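Local atomic coordinates of glutamate receptor kainate-like protein (Pleurobrachia bachei, PDB entry 4ZDM), a protein that binds glycine in its ligand-binding domain and is probably a subunit of a glycine-activated ion channel of the ionotropic glutamate receptor family. Residues A154-N158 with A159-R163. Residues are numbered along the deposited sequence; the frame is centred on the assembly and turned at random.
With NA (sodium ion), chain F; SO4 (sulfate ion), chain C.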
loop_
_atom_site.group_PDB
_atom_site.type_symbol
_atom_site.label_atom_id
_atom_site.label_comp_id
_atom_site.label_asym_id
_atom_site.label_seq_id
_atom_site.Cartn_x
_atom_site.Cartn_y
_atom_site.Cartn_z
ATOM N N ALA A 154 6.514 3.352 -32.190
ATOM C CA ALA A 154 7.713 2.516 -32.272
ATOM C C ALA A 154 7.365 1.055 -32.416
ATOM O O ALA A 154 8.180 0.288 -32.950
ATOM C CB ALA A 154 8.584 2.722 -31.051
ATOM N N SER A 155 6.185 0.641 -31.967
ATOM C CA SER A 155 5.807 -0.768 -32.026
ATOM C C SER A 155 4.918 -1.076 -33.228
ATOM O O SER A 155 4.535 -2.233 -33.438
ATOM C CB SER A 155 5.110 -1.188 -30.730
ATOM O OG SER A 155 3.897 -0.492 -30.515
ATOM N N ASN A 156 4.604 -0.069 -34.035
ATOM C CA ASN A 156 3.605 -0.252 -35.083
ATOM C C ASN A 156 4.118 -1.089 -36.231
ATOM O O ASN A 156 5.318 -1.140 -36.486
ATOM C CB ASN A 156 3.106 1.087 -35.603
ATOM C CG ASN A 156 1.798 0.955 -36.380
ATOM O OD1 ASN A 156 1.812 0.995 -37.603
ATOM N ND2 ASN A 156 0.665 0.761 -35.671
ATOM N N GLN A 157 3.181 -1.744 -36.911
ATOM C CA GLN A 157 3.529 -2.592 -38.039
ATOM C C GLN A 157 4.086 -1.749 -39.155
ATOM O O GLN A 157 4.892 -2.225 -39.940
ATOM C CB GLN A 157 2.311 -3.391 -38.511
ATOM C CG GLN A 157 1.157 -2.521 -39.043
ATOM C CD GLN A 157 -0.029 -3.364 -39.570
ATOM O OE1 GLN A 157 0.141 -4.216 -40.444
ATOM N NE2 GLN A 157 -1.223 -3.116 -39.038
ATOM N N ASN A 158 3.674 -0.483 -39.217
ATOM C CA ASN A 158 4.089 0.401 -40.304
ATOM C C ASN A 158 5.471 0.988 -40.051
ATOM O O ASN A 158 5.681 1.777 -39.128
ATOM C CB ASN A 158 3.087 1.533 -40.478
ATOM C CG ASN A 158 3.370 2.375 -41.698
ATOM O OD1 ASN A 158 4.516 2.536 -42.112
ATOM N ND2 ASN A 158 2.319 2.932 -42.276
ATOM N N ALA A 159 6.442 0.610 -40.853
ATOM C CA ALA A 159 7.769 1.133 -40.648
ATOM C C ALA A 159 7.868 2.668 -40.792
ATOM O O ALA A 159 8.788 3.239 -40.232
ATOM C CB ALA A 159 8.750 0.454 -41.629
ATOM N N ASP A 160 6.942 3.342 -41.492
ATOM C CA ASP A 160 7.012 4.821 -41.547
ATOM C C ASP A 160 6.661 5.437 -40.169
ATOM O O ASP A 160 7.244 6.441 -39.800
ATOM C CB ASP A 160 6.070 5.439 -42.595
ATOM C CG ASP A 160 6.454 5.114 -44.035
ATOM O OD1 ASP A 160 7.653 5.027 -44.347
ATOM O OD2 ASP A 160 5.530 4.967 -44.866
ATOM N N TYR A 161 5.671 4.880 -39.464
ATOM C CA TYR A 161 5.388 5.326 -38.090
ATOM C C TYR A 161 6.595 5.026 -37.198
ATOM O O TYR A 161 6.945 5.798 -36.311
ATOM C CB TYR A 161 4.104 4.665 -37.565
ATOM C CG TYR A 161 2.820 5.246 -38.120
ATOM C CD1 TYR A 161 2.681 6.613 -38.323
ATOM C CD2 TYR A 161 1.712 4.435 -38.361
ATOM C CE1 TYR A 161 1.497 7.149 -38.822
ATOM C CE2 TYR A 161 0.514 4.973 -38.831
ATOM C CZ TYR A 161 0.414 6.320 -39.067
ATOM O OH TYR A 161 -0.780 6.864 -39.529
ATOM N N ASN A 162 7.266 3.884 -37.430
ATOM C CA ASN A 162 8.463 3.579 -36.661
ATOM C C ASN A 162 9.497 4.671 -36.865
ATOM O O ASN A 162 10.181 5.073 -35.931
ATOM C CB ASN A 162 9.128 2.242 -37.061
ATOM C CG ASN A 162 8.231 0.996 -36.920
ATOM O OD1 ASN A 162 8.516 -0.033 -37.556
ATOM N ND2 ASN A 162 7.203 1.044 -36.093
ATOM N N ARG A 163 9.614 5.138 -38.108
ATOM C CA ARG A 163 10.613 6.153 -38.451
ATOM C C ARG A 163 10.239 7.494 -37.805
ATOM O O ARG A 163 11.100 8.227 -37.344
ATOM C CB ARG A 163 10.722 6.283 -39.980
ATOM C CG ARG A 163 11.754 7.290 -40.480
ATOM C CD ARG A 163 13.079 6.635 -40.883
ATOM N NE ARG A 163 14.055 7.689 -41.085
ATOM C CZ ARG A 163 14.493 8.107 -42.275
ATOM N NH1 ARG A 163 14.049 7.540 -43.368
ATOM N NH2 ARG A 163 15.355 9.077 -42.350
HETATM NA NA NA F . 9.699 5.272 -43.506
HETATM S S SO4 C . -4.294 5.019 -39.237
HETATM O O1 SO4 C . -4.752 6.117 -40.108
HETATM O O2 SO4 C . -2.824 5.111 -39.116
HETATM O O3 SO4 C . -5.119 5.074 -38.007
HETATM O O4 SO4 C . -4.577 3.712 -39.820
HETATM O O HOH W 1 7.552 -2.205 -38.860
HETATM O O HOH W 2 6.103 -1.300 -42.901
HETATM O O HOH W 3 2.809 4.496 -44.742
HETATM O O HOH W 4 11.457 6.239 -44.368
#
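Three asparagines tie one turn together: Asn162, in the first turn of helix 159-167, reaches back to the chain leaving helix 148-155, while Asn156 and Asn158 fold their amides onto the backbone ahead of them. Asn162 ND2 donates to Asn156 O at 2.9 Å. The bond is fairly straight, and the acceptor lies near the plane of the Asn162 amide. ND2 is also hydrogen-bonded to Leu153 O, so one amide nitrogen grips two carbonyls. On the same amide, OD1 lies 2.7 Å from a water that is also close to Gln157 O. With an alanine here in place of Asn162, Asn156 O and Leu153 O would lose their shared donor, and the link between the helices is likely to be less firmly held.

Asn158 is the N-cap of the second helix. Its CG stands anti to the backbone N (chi1 -173°), which brings OD1 over the start of the helix. OD1 accepts from Asp160 N at 2.6 Å, with the donor tilted 28° from the carbonyl plane. A second water joins Asn158 ND2 to Asp160 OD2. The other carboxylate oxygen, Asp160 OD1, binds a sodium ion at 2.2 Å. Asn158 O receives Asn162 N, a regular helical bond.

Tyr161 lies alongside Asn156, with ring and amide planes 78° apart. Asn156 OD1 meets the ring edge at CD2, 3.5 Å away, and Asn158 CB also packs against CD2. At its far end Tyr161 OH donates to a sulfate oxygen, O2, at 2.7 Å; Gln213 N holds the same sulfate. Asn156 OD1 also accepts from Asn158 N at 2.9 Å, from above its carbonyl plane. The result is an Asx turn leading into an asparagine N-cap, at the exposed link between helices 148-155 and 159-167 of this glycine-binding domain.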